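Local coordinates for protein putative transcription regulator (Lactobacillus plantarum, PDB 3K69) that is a putative transcriptional regulator with a winged helix-turn-helix fold, and so probably binds DNA as a dimer to control gene expression, at residues V13-L21 with E33-N41; I48-Y57 with M77-T86. All coordinates share one frame; numbering follows the deposited sequence.

Contact 1. Residues V13-L21 with E33-N41; sequences VAVHSILYL and ELAQSLHLN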
loop_
_atom_site.group_PDB
_atom_site.type_symbol
_atom_site.label_atom_id
_atom_site.label_comp_id
_atom_site.label_asym_id
_atom_site.label_seq_id
_atom_site.Cartn_x
_atom_site.Cartn_y
_atom_site.Cartn_z
ATOM N N VAL A 13 8.407 0.511 -13.977
ATOM C CA VAL A 13 8.996 1.186 -15.138
ATOM C C VAL A 13 10.457 1.531 -14.859
ATOM O O VAL A 13 11.296 1.305 -15.711
ATOM C CB VAL A 13 8.210 2.433 -15.544
ATOM C CG1 VAL A 13 8.963 3.227 -16.654
ATOM C CG2 VAL A 13 6.825 2.013 -16.015
ATOM N N ALA A 14 10.752 2.046 -13.654
ATOM C CA ALA A 14 12.120 2.389 -13.282
ATOM C C ALA A 14 13.008 1.158 -13.117
ATOM O O ALA A 14 14.080 1.123 -13.660
ATOM C CB ALA A 14 12.157 3.222 -12.059
ATOM N N VAL A 15 12.542 0.160 -12.391
ATOM C CA VAL A 15 13.254 -1.076 -12.259
ATOM C C VAL A 15 13.573 -1.705 -13.598
ATOM O O VAL A 15 14.730 -2.027 -13.883
ATOM C CB VAL A 15 12.475 -2.091 -11.365
ATOM C CG1 VAL A 15 13.128 -3.425 -11.394
ATOM C CG2 VAL A 15 12.346 -1.593 -9.886
ATOM N N HIS A 16 12.546 -1.882 -14.412
ATOM C CA HIS A 16 12.692 -2.503 -15.723
ATOM C C HIS A 16 13.662 -1.683 -16.632
ATOM O O HIS A 16 14.539 -2.253 -17.316
ATOM C CB HIS A 16 11.308 -2.665 -16.345
ATOM C CG HIS A 16 11.258 -3.617 -17.480
ATOM N ND1 HIS A 16 10.122 -4.336 -17.796
ATOM C CD2 HIS A 16 12.204 -3.976 -18.386
ATOM C CE1 HIS A 16 10.372 -5.089 -18.856
ATOM N NE2 HIS A 16 11.632 -4.897 -19.224
ATOM N N SER A 17 13.551 -0.348 -16.593
ATOM C CA SER A 17 14.412 0.500 -17.406
ATOM C C SER A 17 15.882 0.407 -16.975
ATOM O O SER A 17 16.787 0.269 -17.820
ATOM C CB SER A 17 13.913 1.961 -17.385
ATOM O OG SER A 17 12.640 2.081 -18.008
ATOM N N ILE A 18 16.130 0.483 -15.667
ATOM C CA ILE A 18 17.488 0.278 -15.143
ATOM C C ILE A 18 18.052 -1.087 -15.542
ATOM O O ILE A 18 19.203 -1.184 -15.953
ATOM C CB ILE A 18 17.568 0.482 -13.618
ATOM C CG1 ILE A 18 17.168 1.934 -13.286
ATOM C CG2 ILE A 18 18.999 0.174 -13.129
ATOM C CD1 ILE A 18 16.819 2.204 -11.806
ATOM N N LEU A 19 17.260 -2.142 -15.415
ATOM C CA LEU A 19 17.747 -3.461 -15.816
ATOM C C LEU A 19 18.063 -3.513 -17.320
ATOM O O LEU A 19 19.066 -4.085 -17.736
ATOM C CB LEU A 19 16.774 -4.560 -15.424
ATOM C CG LEU A 19 16.574 -4.811 -13.931
ATOM C CD1 LEU A 19 15.275 -5.581 -13.776
ATOM C CD2 LEU A 19 17.740 -5.523 -13.333
ATOM N N TYR A 20 17.238 -2.870 -18.127
ATOM C CA TYR A 20 17.437 -2.875 -19.561
ATOM C C TYR A 20 18.730 -2.145 -19.909
ATOM O O TYR A 20 19.576 -2.668 -20.672
ATOM C CB TYR A 20 16.263 -2.249 -20.295
ATOM C CG TYR A 20 16.371 -2.398 -21.795
ATOM C CD1 TYR A 20 15.845 -3.530 -22.432
ATOM C CD2 TYR A 20 17.029 -1.440 -22.579
ATOM C CE1 TYR A 20 15.938 -3.701 -23.823
ATOM C CE2 TYR A 20 17.138 -1.609 -23.990
ATOM C CZ TYR A 20 16.571 -2.733 -24.597
ATOM O OH TYR A 20 16.669 -2.938 -25.964
ATOM N N LEU A 21 18.901 -0.963 -19.315
ATOM C CA LEU A 21 20.117 -0.179 -19.531
ATOM C C LEU A 21 21.403 -0.900 -19.031
ATOM O O LEU A 21 22.451 -0.789 -19.653
ATOM C CB LEU A 21 19.966 1.222 -18.943
ATOM C CG LEU A 21 18.876 2.086 -19.619
ATOM C CD1 LEU A 21 18.602 3.356 -18.877
ATOM C CD2 LEU A 21 19.145 2.366 -21.106
ATOM N N GLU A 33 13.039 2.628 -27.749
ATOM C CA GLU A 33 13.594 1.305 -27.533
ATOM C C GLU A 33 13.225 0.746 -26.159
ATOM O O GLU A 33 12.842 -0.411 -26.029
ATOM C CB GLU A 33 15.120 1.346 -27.708
ATOM C CG GLU A 33 15.763 -0.009 -27.518
ATOM C CD GLU A 33 17.260 -0.056 -27.781
ATOM O OE1 GLU A 33 17.785 0.801 -28.519
ATOM O OE2 GLU A 33 17.908 -0.967 -27.215
ATOM N N LEU A 34 13.360 1.570 -25.124
ATOM C CA LEU A 34 12.928 1.193 -23.785
ATOM C C LEU A 34 11.424 0.883 -23.758
ATOM O O LEU A 34 11.000 -0.122 -23.145
ATOM C CB LEU A 34 13.269 2.273 -22.757
ATOM C CG LEU A 34 14.721 2.402 -22.292
ATOM C CD1 LEU A 34 14.987 3.773 -21.671
ATOM C CD2 LEU A 34 15.100 1.296 -21.279
ATOM N N ALA A 35 10.617 1.723 -24.402
ATOM C CA ALA A 35 9.173 1.484 -24.410
ATOM C C ALA A 35 8.820 0.138 -25.072
ATOM O O ALA A 35 8.032 -0.635 -24.519
ATOM C CB ALA A 35 8.439 2.619 -25.048
ATOM N N GLN A 36 9.428 -0.178 -26.216
ATOM C CA GLN A 36 9.310 -1.542 -26.780
ATOM C C GLN A 36 9.507 -2.639 -25.708
ATOM O O GLN A 36 8.658 -3.512 -25.561
ATOM C CB GLN A 36 10.317 -1.773 -27.905
ATOM C CG GLN A 36 10.066 -0.996 -29.199
ATOM C CD GLN A 36 11.228 -1.124 -30.212
ATOM O OE1 GLN A 36 12.427 -1.121 -29.846
ATOM N NE2 GLN A 36 10.874 -1.250 -31.483
ATOM N N SER A 37 10.611 -2.590 -24.958
ATOM C CA SER A 37 10.883 -3.584 -23.903
ATOM C C SER A 37 9.857 -3.558 -22.747
ATOM O O SER A 37 9.449 -4.602 -22.258
ATOM C CB SER A 37 12.313 -3.413 -23.345
ATOM O OG SER A 37 12.550 -4.212 -22.181
ATOM N N LEU A 38 9.430 -2.371 -22.325
ATOM C CA LEU A 38 8.498 -2.280 -21.210
ATOM C C LEU A 38 7.044 -2.580 -21.606
ATOM O O LEU A 38 6.180 -2.717 -20.729
ATOM C CB LEU A 38 8.612 -0.919 -20.520
ATOM C CG LEU A 38 9.725 -0.885 -19.465
ATOM C CD1 LEU A 38 11.106 -1.278 -20.044
ATOM C CD2 LEU A 38 9.753 0.500 -18.875
ATOM N N HIS A 39 6.803 -2.694 -22.911
ATOM C CA HIS A 39 5.466 -2.820 -23.486
ATOM C C HIS A 39 4.549 -1.683 -23.085
ATOM O O HIS A 39 3.442 -1.898 -22.607
ATOM C CB HIS A 39 4.866 -4.196 -23.199
ATOM C CG HIS A 39 5.417 -5.266 -24.088
ATOM N ND1 HIS A 39 6.061 -6.384 -23.603
ATOM C CD2 HIS A 39 5.462 -5.359 -25.439
ATOM C CE1 HIS A 39 6.462 -7.132 -24.615
ATOM N NE2 HIS A 39 6.111 -6.532 -25.741
ATOM N N LEU A 40 5.053 -0.468 -23.307
ATOM C CA LEU A 40 4.358 0.774 -23.026
ATOM C C LEU A 40 4.590 1.768 -24.164
ATOM O O LEU A 40 5.537 1.649 -24.944
ATOM C CB LEU A 40 4.844 1.368 -21.698
ATOM C CG LEU A 40 4.422 0.632 -20.416
ATOM C CD1 LEU A 40 5.044 1.220 -19.163
ATOM C CD2 LEU A 40 2.894 0.616 -20.251
ATOM N N ASN A 41 3.669 2.722 -24.270
ATOM C CA ASN A 41 3.807 3.916 -25.079
ATOM C C ASN A 41 4.951 4.704 -24.473
ATOM O O ASN A 41 5.026 4.790 -23.235
ATOM C CB ASN A 41 2.514 4.738 -24.947
ATOM C CG ASN A 41 2.317 5.732 -26.070
ATOM O OD1 ASN A 41 3.187 6.572 -26.363
ATOM N ND2 ASN A 41 1.137 5.667 -26.694
HETATM O O HOH W 1 13.451 -2.945 -27.016
#

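Contact 2. Residues I48-Y57 with M77-T86; sequences ILSVLHKHGY and MNLGDLYDLT. With DMS (dimethyl sulfoxide), chain C.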
loop_
_atom_site.group_PDB
_atom_site.type_symbol
_atom_site.label_atom_id
_atom_site.label_comp_id
_atom_site.label_asym_id
_atom_site.label_seq_id
_atom_site.Cartn_x
_atom_site.Cartn_y
_atom_site.Cartn_z
ATOM N N ILE A 48 9.157 9.140 -16.026
ATOM C CA ILE A 48 10.005 8.374 -15.094
ATOM C C ILE A 48 11.486 8.392 -15.520
ATOM O O ILE A 48 12.356 8.542 -14.682
ATOM C CB ILE A 48 9.468 6.929 -14.901
ATOM C CG1 ILE A 48 8.245 6.992 -13.998
ATOM C CG2 ILE A 48 10.527 6.013 -14.213
ATOM C CD1 ILE A 48 8.571 7.559 -12.576
ATOM N N LEU A 49 11.755 8.262 -16.818
ATOM C CA LEU A 49 13.133 8.289 -17.312
ATOM C C LEU A 49 13.763 9.660 -16.998
ATOM O O LEU A 49 14.922 9.730 -16.627
ATOM C CB LEU A 49 13.201 7.971 -18.792
ATOM C CG LEU A 49 12.835 6.550 -19.220
ATOM C CD1 LEU A 49 12.867 6.455 -20.761
ATOM C CD2 LEU A 49 13.738 5.511 -18.596
ATOM N N SER A 50 12.961 10.716 -17.124
ATOM C CA SER A 50 13.373 12.077 -16.805
ATOM C C SER A 50 13.678 12.230 -15.321
ATOM O O SER A 50 14.731 12.744 -14.960
ATOM C CB SER A 50 12.300 13.057 -17.243
ATOM O OG SER A 50 12.436 14.283 -16.587
ATOM N N VAL A 51 12.792 11.715 -14.469
ATOM C CA VAL A 51 13.001 11.710 -13.003
ATOM C C VAL A 51 14.290 10.935 -12.625
ATOM O O VAL A 51 15.073 11.367 -11.771
ATOM C CB VAL A 51 11.743 11.160 -12.254
ATOM C CG1 VAL A 51 12.000 10.992 -10.763
ATOM C CG2 VAL A 51 10.566 12.093 -12.444
ATOM N N LEU A 52 14.526 9.801 -13.259
ATOM C CA LEU A 52 15.724 9.014 -12.953
ATOM C C LEU A 52 16.989 9.771 -13.382
ATOM O O LEU A 52 17.967 9.821 -12.649
ATOM C CB LEU A 52 15.654 7.673 -13.659
ATOM C CG LEU A 52 14.655 6.663 -13.090
ATOM C CD1 LEU A 52 14.674 5.422 -14.018
ATOM C CD2 LEU A 52 14.981 6.294 -11.598
ATOM N N HIS A 53 16.950 10.337 -14.589
ATOM C CA HIS A 53 17.982 11.222 -15.079
ATOM C C HIS A 53 18.261 12.407 -14.155
ATOM O O HIS A 53 19.394 12.607 -13.789
ATOM C CB HIS A 53 17.656 11.752 -16.456
ATOM C CG HIS A 53 18.738 12.602 -17.033
ATOM N ND1 HIS A 53 20.073 12.249 -16.969
ATOM C CD2 HIS A 53 18.693 13.781 -17.685
ATOM C CE1 HIS A 53 20.798 13.200 -17.536
ATOM N NE2 HIS A 53 19.983 14.119 -18.008
ATOM N N LYS A 54 17.241 13.169 -13.779
ATOM C CA LYS A 54 17.418 14.331 -12.903
ATOM C C LYS A 54 18.043 13.994 -11.559
ATOM O O LYS A 54 18.703 14.827 -10.957
ATOM C CB LYS A 54 16.078 15.062 -12.661
ATOM C CG LYS A 54 15.568 15.753 -13.906
ATOM C CD LYS A 54 14.176 16.390 -13.726
ATOM C CE LYS A 54 13.808 17.157 -15.006
ATOM N NZ LYS A 54 12.627 18.075 -14.878
ATOM N N HIS A 55 17.836 12.765 -11.093
ATOM C CA HIS A 55 18.339 12.333 -9.796
ATOM C C HIS A 55 19.610 11.475 -9.848
ATOM O O HIS A 55 19.997 10.907 -8.853
ATOM C CB HIS A 55 17.225 11.638 -9.039
ATOM C CG HIS A 55 16.149 12.576 -8.601
ATOM N ND1 HIS A 55 15.030 12.827 -9.365
ATOM C CD2 HIS A 55 16.045 13.364 -7.507
ATOM C CE1 HIS A 55 14.279 13.728 -8.754
ATOM N NE2 HIS A 55 14.868 14.063 -7.622
ATOM N N GLY A 56 20.241 11.414 -11.006
ATOM C CA GLY A 56 21.580 10.861 -11.132
ATOM C C GLY A 56 21.679 9.377 -11.433
ATOM O O GLY A 56 22.773 8.860 -11.429
ATOM N N TYR A 57 20.557 8.705 -11.716
ATOM C CA TYR A 57 20.571 7.258 -12.008
ATOM C C TYR A 57 21.152 6.939 -13.369
ATOM O O TYR A 57 21.800 5.911 -13.535
ATOM C CB TYR A 57 19.172 6.609 -11.915
ATOM C CG TYR A 57 18.654 6.495 -10.501
ATOM C CD1 TYR A 57 17.986 7.546 -9.888
ATOM C CD2 TYR A 57 18.801 5.319 -9.791
ATOM C CE1 TYR A 57 17.508 7.423 -8.557
ATOM C CE2 TYR A 57 18.356 5.193 -8.471
ATOM C CZ TYR A 57 17.728 6.262 -7.852
ATOM O OH TYR A 57 17.247 6.094 -6.576
HETATM N N MSE A 77 22.432 1.375 -5.803
HETATM C CA MSE A 77 21.053 1.849 -5.889
HETATM C C MSE A 77 20.182 1.122 -4.888
HETATM O O MSE A 77 19.751 -0.009 -5.129
HETATM C CB MSE A 77 20.506 1.598 -7.268
HETATM C CG MSE A 77 21.361 2.218 -8.319
HETATM SE SE MSE A 77 20.718 1.802 -10.117
HETATM C CE MSE A 77 22.175 2.691 -11.091
ATOM N N ASN A 78 19.972 1.763 -3.745
ATOM C CA ASN A 78 19.038 1.261 -2.763
ATOM C C ASN A 78 17.621 1.185 -3.329
ATOM O O ASN A 78 17.079 2.170 -3.864
ATOM C CB ASN A 78 19.031 2.142 -1.500
ATOM C CG ASN A 78 18.258 1.511 -0.379
ATOM O OD1 ASN A 78 17.038 1.688 -0.292
ATOM N ND2 ASN A 78 18.936 0.698 0.451
ATOM N N LEU A 79 17.008 0.017 -3.180
ATOM C CA LEU A 79 15.687 -0.245 -3.711
ATOM C C LEU A 79 14.616 0.622 -3.049
ATOM O O LEU A 79 13.692 1.032 -3.671
ATOM C CB LEU A 79 15.364 -1.741 -3.570
ATOM C CG LEU A 79 14.427 -2.396 -4.585
ATOM C CD1 LEU A 79 14.942 -2.303 -6.027
ATOM C CD2 LEU A 79 14.297 -3.837 -4.124
ATOM N N GLY A 80 14.778 0.907 -1.772
ATOM C CA GLY A 80 13.916 1.779 -1.061
ATOM C C GLY A 80 14.013 3.218 -1.441
ATOM O O GLY A 80 13.000 3.882 -1.526
ATOM N N ASP A 81 15.228 3.706 -1.648
ATOM C CA ASP A 81 15.443 5.001 -2.272
ATOM C C ASP A 81 14.714 5.068 -3.613
ATOM O O ASP A 81 13.999 6.005 -3.867
ATOM C CB ASP A 81 16.937 5.277 -2.487
ATOM C CG ASP A 81 17.679 5.553 -1.196
ATOM O OD1 ASP A 81 17.002 5.826 -0.183
ATOM O OD2 ASP A 81 18.935 5.506 -1.204
ATOM N N LEU A 82 14.866 4.064 -4.447
ATOM C CA LEU A 82 14.167 4.051 -5.742
ATOM C C LEU A 82 12.634 4.064 -5.596
ATOM O O LEU A 82 11.937 4.850 -6.272
ATOM C CB LEU A 82 14.628 2.839 -6.567
ATOM C CG LEU A 82 14.074 2.780 -7.992
ATOM C CD1 LEU A 82 14.468 4.056 -8.759
ATOM C CD2 LEU A 82 14.551 1.439 -8.711
ATOM N N TYR A 83 12.122 3.216 -4.693
ATOM C CA TYR A 83 10.675 3.116 -4.408
ATOM C C TYR A 83 10.138 4.491 -3.949
ATOM O O TYR A 83 9.108 4.951 -4.429
ATOM C CB TYR A 83 10.366 2.018 -3.343
ATOM C CG TYR A 83 8.883 1.758 -3.210
ATOM C CD1 TYR A 83 8.078 2.569 -2.393
ATOM C CD2 TYR A 83 8.270 0.760 -3.960
ATOM C CE1 TYR A 83 6.706 2.381 -2.331
ATOM C CE2 TYR A 83 6.864 0.553 -3.899
ATOM C CZ TYR A 83 6.094 1.380 -3.090
ATOM O OH TYR A 83 4.719 1.203 -3.002
ATOM N N ASP A 84 10.855 5.116 -3.017
ATOM C CA ASP A 84 10.437 6.369 -2.441
ATOM C C ASP A 84 10.436 7.475 -3.491
ATOM O O ASP A 84 9.539 8.337 -3.491
ATOM C CB ASP A 84 11.290 6.757 -1.224
ATOM C CG ASP A 84 11.172 5.776 -0.048
ATOM O OD1 ASP A 84 10.222 4.935 0.042
ATOM O OD2 ASP A 84 12.092 5.839 0.797
ATOM N N LEU A 85 11.404 7.438 -4.414
ATOM C CA LEU A 85 11.438 8.405 -5.507
ATOM C C LEU A 85 10.288 8.214 -6.487
ATOM O O LEU A 85 9.624 9.168 -6.857
ATOM C CB LEU A 85 12.795 8.370 -6.233
ATOM C CG LEU A 85 13.044 9.329 -7.415
ATOM C CD1 LEU A 85 12.983 10.820 -6.983
ATOM C CD2 LEU A 85 14.382 8.938 -8.087
ATOM N N THR A 86 10.042 6.995 -6.907
ATOM C CA THR A 86 9.054 6.734 -7.935
ATOM C C THR A 86 7.628 6.718 -7.398
ATOM O O THR A 86 6.705 6.969 -8.148
ATOM C CB THR A 86 9.368 5.414 -8.682
ATOM O OG1 THR A 86 9.323 4.315 -7.778
ATOM C CG2 THR A 86 10.759 5.482 -9.353
HETATM S S DMS C . 3.767 -1.453 -5.306
HETATM O O DMS C . 3.174 -0.167 -4.213
HETATM C C1 DMS C . 2.721 -2.920 -5.300
HETATM C C2 DMS C . 3.483 -0.916 -7.026
HETATM O O HOH W 2 18.369 4.007 -5.457
#

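Contact 1. Residues V13-L21 with E33-N41
In the winged helix-turn-helix domain, V13, H16, S17 and Y20 of helix 9-22 pack against L34, S37 and L38 of helix 31-38, the first helix of the helix-turn-helix; the short axes cross at 116°. L38 straddles the middle. Its CD1 sits over one face of the H16 imidazole, a CH-pi contact 3.5 Å from CD1 to the ring centroid, while CD2 drops between S17 OG and V13 CG1, 3.6 Å from the latter. H16 NE2 adds a weak, bent hydrogen bond to S37 OG (3.2 Å), but its stronger polar partner is T98 of the second subunit, at ND1. S17 OG turns back on its own helix, donating to V13 O (2.8 Å). With CG anti to the backbone N (chi1 -173°), the Y20 ring reaches out between S37 and L34, which both meet it obliquely, its CD2 3.6 Å from L34 CD2. Its OH donates to the anti lone pair of E33 OE2 (2.6 Å), the carboxylate standing nearly perpendicular to the ring. Past the Schellman turn at H39, L40 CD1 meets V13 CG2. Behind this layer, L34 and S17 lean on L49 of helix 46-54, and H16 packs on I112 of the second subunit.

Contact 2. Residues I48-Y57 with M77-T86
L85 of helix 79-86 wedges between V51, H55 and Y57, where helix 46-54, probably the recognition helix of the winged helix-turn-helix, runs out toward the wing. From the backbone its CB points toward that helix, and chi1 of -179° swings the branch away from the backbone N, so that CG lands 3.9 Å from V51 CG1. There the side chain forks. CD1 goes over the centre of the H55 imidazole, a CH-pi contact 3.7 Å from CD1 to the ring centroid; CD2 swings to the phenol, 3.5 Å from Y57 CE1. Just past the end of helix 46-54, the imidazole is kept from turning because H55 ND1 donates to V51 O (2.8 Å) with the acceptor almost in the ring plane. Y57 is clasped from several directions: L52 CD2 lies over one face, L82 CD1 approaches obliquely at 4.0 Å from CZ, and SE of selenomethionine M77 sits at the ring edge, 4.0 Å from CD2, in a Met-aromatic contact. The phenol OH is 2.6 Å from a water that in turn donates to N78 O, so one water bridges the two segments. Replacing Y57 by alanine takes away the hydroxyl and the ring, which would probably cost the water one of its two partners and open a gap between L52, L82, L85 and M77. N78 caps helix 79-86, its OD1 taking D81 N on a lone pair. L82 CD1 touches L52 CD2 as well. Helix 9-22 packs against this pair, I18 reaching M77 and F11 reaching T86, while D84 makes a salt bridge with R132 of the long helix 111-136.

Overall arrangement
Contact 1 and contact 2 come in series along the chain, 13-21 with 33-41 closing before 48-57 with 77-86 opens, and their centres lie 14 Å apart. Helices 31-38 and 46-54 follow one another as the helix-turn-helix pair, each pressed against another helix, 9-22 or 79-86. The contacts merge through side-chain packing: besides the meetings at L49 and M77, A14 of helix 9-22 rests on T86. The two wing strands, 59-61 and 67-69, fall between the segments of contact 2. All four segments thus belong to one compact winged helix-turn-helix unit, consistent with DNA binding; contact 1 also reaches the second subunit.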